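PDB 5C2V: hydrazine synthase beta subunit from Candidatus Kuenenia stuttgartiensis, which forms part of the complex that condenses nitric oxide with ammonium to make hydrazine, and may modulate transport of the hydroxylamine intermediate between the two active sites. Local coordinates for residues Arg145-Val157 with Leu192-Ile204. Sequence-based numbering, arbitrary orientation.
Sequences RMVEISPDGKTLV and LRDVVYTPDGKYI
Tyr197 reaches across from its own blade and wedges its ring between Val157 and the turn that starts at Ser150. Both methyls of Val157 lie against the ring's CE2 corner, Val157 CG2 at 3.5 Å from Tyr197 CE2, while the same CG2 also meets Val195 CG2. Ser150 CA sits over one ring face, 4.1 Å from the Tyr197 centroid in a CH-pi contact, and Ile204 CG2 of its own segment covers the opposite face. Glu148 CG fills the ring edge in plane, 3.4 Å from Tyr197 CD2. Beyond the ring, Pro151 CG packs on the second turn, 3.9 Å from Gly201 CA, and on the other flank Met146 CG touches Val195 CG1. Glu148 has CG anti to the backbone N (chi1 173°) and bends at chi2, which brings OE1 back to accept the backbone N-H of Tyr197 through its anti lone pair (Tyr197 N to Glu148 OE1 3.2 Å, 147° at the hydrogen). At the far end the Arg145 guanidinium lies flat on that of Arg193, planes 22° apart. Glu69 of the gamma subunit forms salt bridges with both arginines and probably offsets their like charge, while Asp161 makes a further salt bridge to Arg193. Strands 144-149 and 190-197 each begin a four-stranded blade of the beta-propeller; their parts 145-149 and 192-197 run side by side and parallel, axes 6.2 Å apart at closest, joined by side chains and the single Tyr197-Glu148 bond. Strand 155-160 pairs antiparallel with 144-149 in the same blade, and Phe172 of strand 168-174 extends the packing beside Val157 and Ile204.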
loop_
_atom_site.group_PDB
_atom_site.type_symbol
_atom_site.label_atom_id
_atom_site.label_comp_id
_atom_site.label_asym_id
_atom_site.label_seq_id
_atom_site.Cartn_x
_atom_site.Cartn_y
_atom_site.Cartn_z
ATOM N N ARG B 145 -51.444 1.653 -14.155
ATOM C CA ARG B 145 -51.703 1.226 -12.781
ATOM C C ARG B 145 -52.290 2.333 -11.910
ATOM O O ARG B 145 -53.233 2.115 -11.151
ATOM C CB ARG B 145 -50.415 0.696 -12.144
ATOM C CG ARG B 145 -50.584 0.173 -10.726
ATOM C CD ARG B 145 -51.688 -0.870 -10.639
ATOM N NE ARG B 145 -51.783 -1.449 -9.302
ATOM C CZ ARG B 145 -51.331 -2.656 -8.976
ATOM N NH1 ARG B 145 -50.758 -3.422 -9.894
ATOM N NH2 ARG B 145 -51.457 -3.100 -7.733
ATOM N N MET B 146 -51.718 3.525 -12.036
ATOM C CA MET B 146 -52.045 4.648 -11.168
ATOM C C MET B 146 -51.755 5.947 -11.908
ATOM O O MET B 146 -50.920 5.970 -12.811
ATOM C CB MET B 146 -51.235 4.559 -9.866
ATOM C CG MET B 146 -51.322 5.766 -8.941
ATOM S SD MET B 146 -52.969 6.057 -8.273
ATOM C CE MET B 146 -52.914 5.045 -6.797
ATOM N N VAL B 147 -52.440 7.027 -11.543
ATOM C CA VAL B 147 -52.078 8.331 -12.073
ATOM C C VAL B 147 -51.572 9.218 -10.945
ATOM O O VAL B 147 -51.581 8.812 -9.789
ATOM C CB VAL B 147 -53.272 9.010 -12.761
ATOM C CG1 VAL B 147 -53.663 8.248 -14.017
ATOM C CG2 VAL B 147 -54.447 9.112 -11.800
ATOM N N GLU B 148 -51.107 10.415 -11.287
ATOM C CA GLU B 148 -50.808 11.441 -10.292
ATOM C C GLU B 148 -50.945 12.825 -10.922
ATOM O O GLU B 148 -50.569 13.018 -12.077
ATOM C CB GLU B 148 -49.406 11.238 -9.709
ATOM C CG GLU B 148 -48.911 12.350 -8.789
ATOM C CD GLU B 148 -49.465 12.261 -7.377
ATOM O OE1 GLU B 148 -48.690 12.475 -6.421
ATOM O OE2 GLU B 148 -50.674 12.001 -7.216
ATOM N N ILE B 149 -51.447 13.792 -10.162
ATOM C CA ILE B 149 -51.592 15.148 -10.681
ATOM C C ILE B 149 -50.563 16.093 -10.065
ATOM O O ILE B 149 -50.354 16.099 -8.851
ATOM C CB ILE B 149 -53.007 15.706 -10.433
ATOM C CG1 ILE B 149 -54.062 14.728 -10.951
ATOM C CG2 ILE B 149 -53.171 17.065 -11.097
ATOM C CD1 ILE B 149 -55.479 15.238 -10.824
ATOM N N SER B 150 -49.920 16.882 -10.919
ATOM C CA SER B 150 -48.922 17.853 -10.490
ATOM C C SER B 150 -49.548 18.945 -9.621
ATOM O O SER B 150 -50.742 19.222 -9.740
ATOM C CB SER B 150 -48.235 18.469 -11.710
ATOM O OG SER B 150 -49.176 19.110 -12.554
ATOM N N PRO B 151 -48.745 19.560 -8.735
ATOM C CA PRO B 151 -49.233 20.616 -7.838
ATOM C C PRO B 151 -49.859 21.804 -8.570
ATOM O O PRO B 151 -50.760 22.439 -8.023
ATOM C CB PRO B 151 -47.968 21.052 -7.083
ATOM C CG PRO B 151 -46.822 20.516 -7.880
ATOM C CD PRO B 151 -47.328 19.251 -8.485
ATOM N N ASP B 152 -49.393 22.100 -9.780
ATOM C CA ASP B 152 -49.981 23.179 -10.568
ATOM C C ASP B 152 -51.214 22.685 -11.320
ATOM O O ASP B 152 -51.972 23.477 -11.879
ATOM C CB ASP B 152 -48.957 23.765 -11.544
ATOM C CG ASP B 152 -48.387 22.726 -12.486
ATOM O OD1 ASP B 152 -48.100 21.602 -12.029
ATOM O OD2 ASP B 152 -48.223 23.036 -13.685
ATOM N N GLY B 153 -51.404 21.369 -11.329
ATOM C CA GLY B 153 -52.600 20.761 -11.884
ATOM C C GLY B 153 -52.763 20.876 -13.387
ATOM O O GLY B 153 -53.857 20.671 -13.909
ATOM N N LYS B 154 -51.691 21.234 -14.086
ATOM C CA LYS B 154 -51.730 21.299 -15.543
ATOM C C LYS B 154 -51.174 20.045 -16.220
ATOM O O LYS B 154 -51.203 19.936 -17.447
ATOM C CB LYS B 154 -50.971 22.533 -16.030
ATOM C CG LYS B 154 -51.261 23.772 -15.203
ATOM C CD LYS B 154 -50.462 24.967 -15.680
ATOM C CE LYS B 154 -50.716 26.170 -14.788
ATOM N NZ LYS B 154 -49.824 27.310 -15.122
ATOM N N THR B 155 -50.679 19.100 -15.428
ATOM C CA THR B 155 -50.094 17.880 -15.981
ATOM C C THR B 155 -50.478 16.633 -15.187
ATOM O O THR B 155 -50.644 16.682 -13.967
ATOM C CB THR B 155 -48.555 17.969 -16.052
ATOM O OG1 THR B 155 -48.055 18.606 -14.871
ATOM C CG2 THR B 155 -48.121 18.769 -17.271
ATOM N N LEU B 156 -50.610 15.519 -15.897
ATOM C CA LEU B 156 -51.056 14.261 -15.311
ATOM C C LEU B 156 -50.129 13.122 -15.728
ATOM O O LEU B 156 -50.054 12.783 -16.903
ATOM C CB LEU B 156 -52.500 13.975 -15.746
ATOM C CG LEU B 156 -53.321 12.782 -15.239
ATOM C CD1 LEU B 156 -53.024 11.506 -16.024
ATOM C CD2 LEU B 156 -53.131 12.558 -13.750
ATOM N N VAL B 157 -49.436 12.516 -14.770
ATOM C CA VAL B 157 -48.543 11.408 -15.092
ATOM C C VAL B 157 -49.237 10.073 -14.856
ATOM O O VAL B 157 -50.017 9.925 -13.916
ATOM C CB VAL B 157 -47.236 11.459 -14.271
ATOM C CG1 VAL B 157 -46.401 12.660 -14.676
ATOM C CG2 VAL B 157 -47.532 11.481 -12.781
ATOM N N LEU B 192 -44.800 -1.854 -11.959
ATOM C CA LEU B 192 -44.798 -0.495 -11.431
ATOM C C LEU B 192 -46.055 -0.343 -10.586
ATOM O O LEU B 192 -47.171 -0.383 -11.108
ATOM C CB LEU B 192 -44.810 0.537 -12.566
ATOM C CG LEU B 192 -43.627 0.834 -13.494
ATOM C CD1 LEU B 192 -43.080 -0.414 -14.173
ATOM C CD2 LEU B 192 -44.063 1.847 -14.543
ATOM N N ARG B 193 -45.877 -0.167 -9.280
ATOM C CA ARG B 193 -47.023 -0.083 -8.380
ATOM C C ARG B 193 -47.522 1.308 -7.969
ATOM O O ARG B 193 -48.628 1.428 -7.441
ATOM C CB ARG B 193 -46.701 -0.879 -7.115
ATOM C CG ARG B 193 -46.510 -2.368 -7.356
ATOM C CD ARG B 193 -47.821 -3.015 -7.775
ATOM N NE ARG B 193 -47.770 -3.474 -9.156
ATOM C CZ ARG B 193 -47.636 -4.743 -9.515
ATOM N NH1 ARG B 193 -47.549 -5.694 -8.592
ATOM N NH2 ARG B 193 -47.582 -5.056 -10.800
ATOM N N ASP B 194 -46.730 2.351 -8.203
ATOM C CA ASP B 194 -47.138 3.693 -7.779
ATOM C C ASP B 194 -46.359 4.805 -8.483
ATOM O O ASP B 194 -45.280 4.570 -9.026
ATOM C CB ASP B 194 -46.989 3.834 -6.261
ATOM C CG ASP B 194 -48.004 4.793 -5.662
ATOM O OD1 ASP B 194 -48.595 5.590 -6.420
ATOM O OD2 ASP B 194 -48.215 4.744 -4.431
ATOM N N VAL B 195 -46.909 6.015 -8.465
ATOM C CA VAL B 195 -46.163 7.203 -8.877
ATOM C C VAL B 195 -46.531 8.407 -8.004
ATOM O O VAL B 195 -47.710 8.672 -7.773
ATOM C CB VAL B 195 -46.409 7.539 -10.365
ATOM C CG1 VAL B 195 -47.895 7.468 -10.701
ATOM C CG2 VAL B 195 -45.821 8.899 -10.720
ATOM N N VAL B 196 -45.528 9.134 -7.515
ATOM C CA VAL B 196 -45.801 10.343 -6.735
ATOM C C VAL B 196 -45.030 11.555 -7.252
ATOM O O VAL B 196 -44.002 11.415 -7.907
ATOM C CB VAL B 196 -45.466 10.153 -5.239
ATOM C CG1 VAL B 196 -46.380 9.111 -4.613
ATOM C CG2 VAL B 196 -44.005 9.781 -5.057
ATOM N N TYR B 197 -45.545 12.742 -6.946
ATOM C CA TYR B 197 -44.911 13.999 -7.337
ATOM C C TYR B 197 -44.250 14.676 -6.143
ATOM O O TYR B 197 -44.733 14.575 -5.016
ATOM C CB TYR B 197 -45.936 14.954 -7.958
ATOM C CG TYR B 197 -45.827 15.127 -9.458
ATOM C CD1 TYR B 197 -44.841 15.930 -10.016
ATOM C CD2 TYR B 197 -46.729 14.512 -10.314
ATOM C CE1 TYR B 197 -44.747 16.099 -11.385
ATOM C CE2 TYR B 197 -46.644 14.675 -11.682
ATOM C CZ TYR B 197 -45.650 15.468 -12.214
ATOM O OH TYR B 197 -45.563 15.632 -13.577
ATOM N N THR B 198 -43.143 15.366 -6.395
ATOM C CA THR B 198 -42.520 16.195 -5.372
ATOM C C THR B 198 -43.302 17.500 -5.246
ATOM O O THR B 198 -43.863 17.980 -6.231
ATOM C CB THR B 198 -41.041 16.491 -5.698
ATOM O OG1 THR B 198 -40.943 17.081 -7.001
ATOM C CG2 THR B 198 -40.223 15.210 -5.663
ATOM N N PRO B 199 -43.355 18.069 -4.030
ATOM C CA PRO B 199 -44.115 19.294 -3.748
ATOM C C PRO B 199 -43.810 20.458 -4.694
ATOM O O PRO B 199 -44.688 21.285 -4.936
ATOM C CB PRO B 199 -43.689 19.639 -2.321
ATOM C CG PRO B 199 -43.381 18.322 -1.710
ATOM C CD PRO B 199 -42.763 17.500 -2.805
ATOM N N ASP B 200 -42.588 20.523 -5.217
ATOM C CA ASP B 200 -42.229 21.566 -6.170
ATOM C C ASP B 200 -42.536 21.140 -7.605
ATOM O O ASP B 200 -42.488 21.954 -8.528
ATOM C CB ASP B 200 -40.750 21.936 -6.029
ATOM C CG ASP B 200 -39.831 20.747 -6.219
ATOM O OD1 ASP B 200 -40.321 19.599 -6.186
ATOM O OD2 ASP B 200 -38.613 20.960 -6.393
ATOM N N GLY B 201 -42.852 19.861 -7.783
ATOM C CA GLY B 201 -43.259 19.339 -9.077
ATOM C C GLY B 201 -42.141 19.151 -10.087
ATOM O O GLY B 201 -42.400 19.025 -11.284
ATOM N N LYS B 202 -40.899 19.135 -9.614
ATOM C CA LYS B 202 -39.753 18.966 -10.504
ATOM C C LYS B 202 -39.340 17.505 -10.683
ATOM O O LYS B 202 -38.504 17.194 -11.532
ATOM C CB LYS B 202 -38.562 19.775 -9.990
ATOM C CG LYS B 202 -38.757 21.280 -10.057
ATOM C CD LYS B 202 -37.680 22.004 -9.269
ATOM C CE LYS B 202 -36.289 21.587 -9.715
ATOM N NZ LYS B 202 -35.234 22.189 -8.856
ATOM N N TYR B 203 -39.923 16.613 -9.889
ATOM C CA TYR B 203 -39.556 15.199 -9.938
ATOM C C TYR B 203 -40.751 14.286 -9.690
ATOM O O TYR B 203 -41.731 14.687 -9.061
ATOM C CB TYR B 203 -38.466 14.882 -8.909
ATOM C CG TYR B 203 -37.295 15.839 -8.894
ATOM C CD1 TYR B 203 -36.215 15.660 -9.750
ATOM C CD2 TYR B 203 -37.261 16.912 -8.012
ATOM C CE1 TYR B 203 -35.141 16.530 -9.734
ATOM C CE2 TYR B 203 -36.191 17.786 -7.990
ATOM C CZ TYR B 203 -35.133 17.590 -8.853
ATOM O OH TYR B 203 -34.065 18.458 -8.835
ATOM N N ILE B 204 -40.664 13.055 -10.184
ATOM C CA ILE B 204 -41.624 12.020 -9.815
ATOM C C ILE B 204 -40.905 10.753 -9.368
ATOM O O ILE B 204 -39.863 10.391 -9.916
ATOM C CB ILE B 204 -42.586 11.666 -10.970
ATOM C CG1 ILE B 204 -41.810 11.372 -12.253
ATOM C CG2 ILE B 204 -43.585 12.786 -11.199
ATOM C CD1 ILE B 204 -42.684 10.921 -13.404
#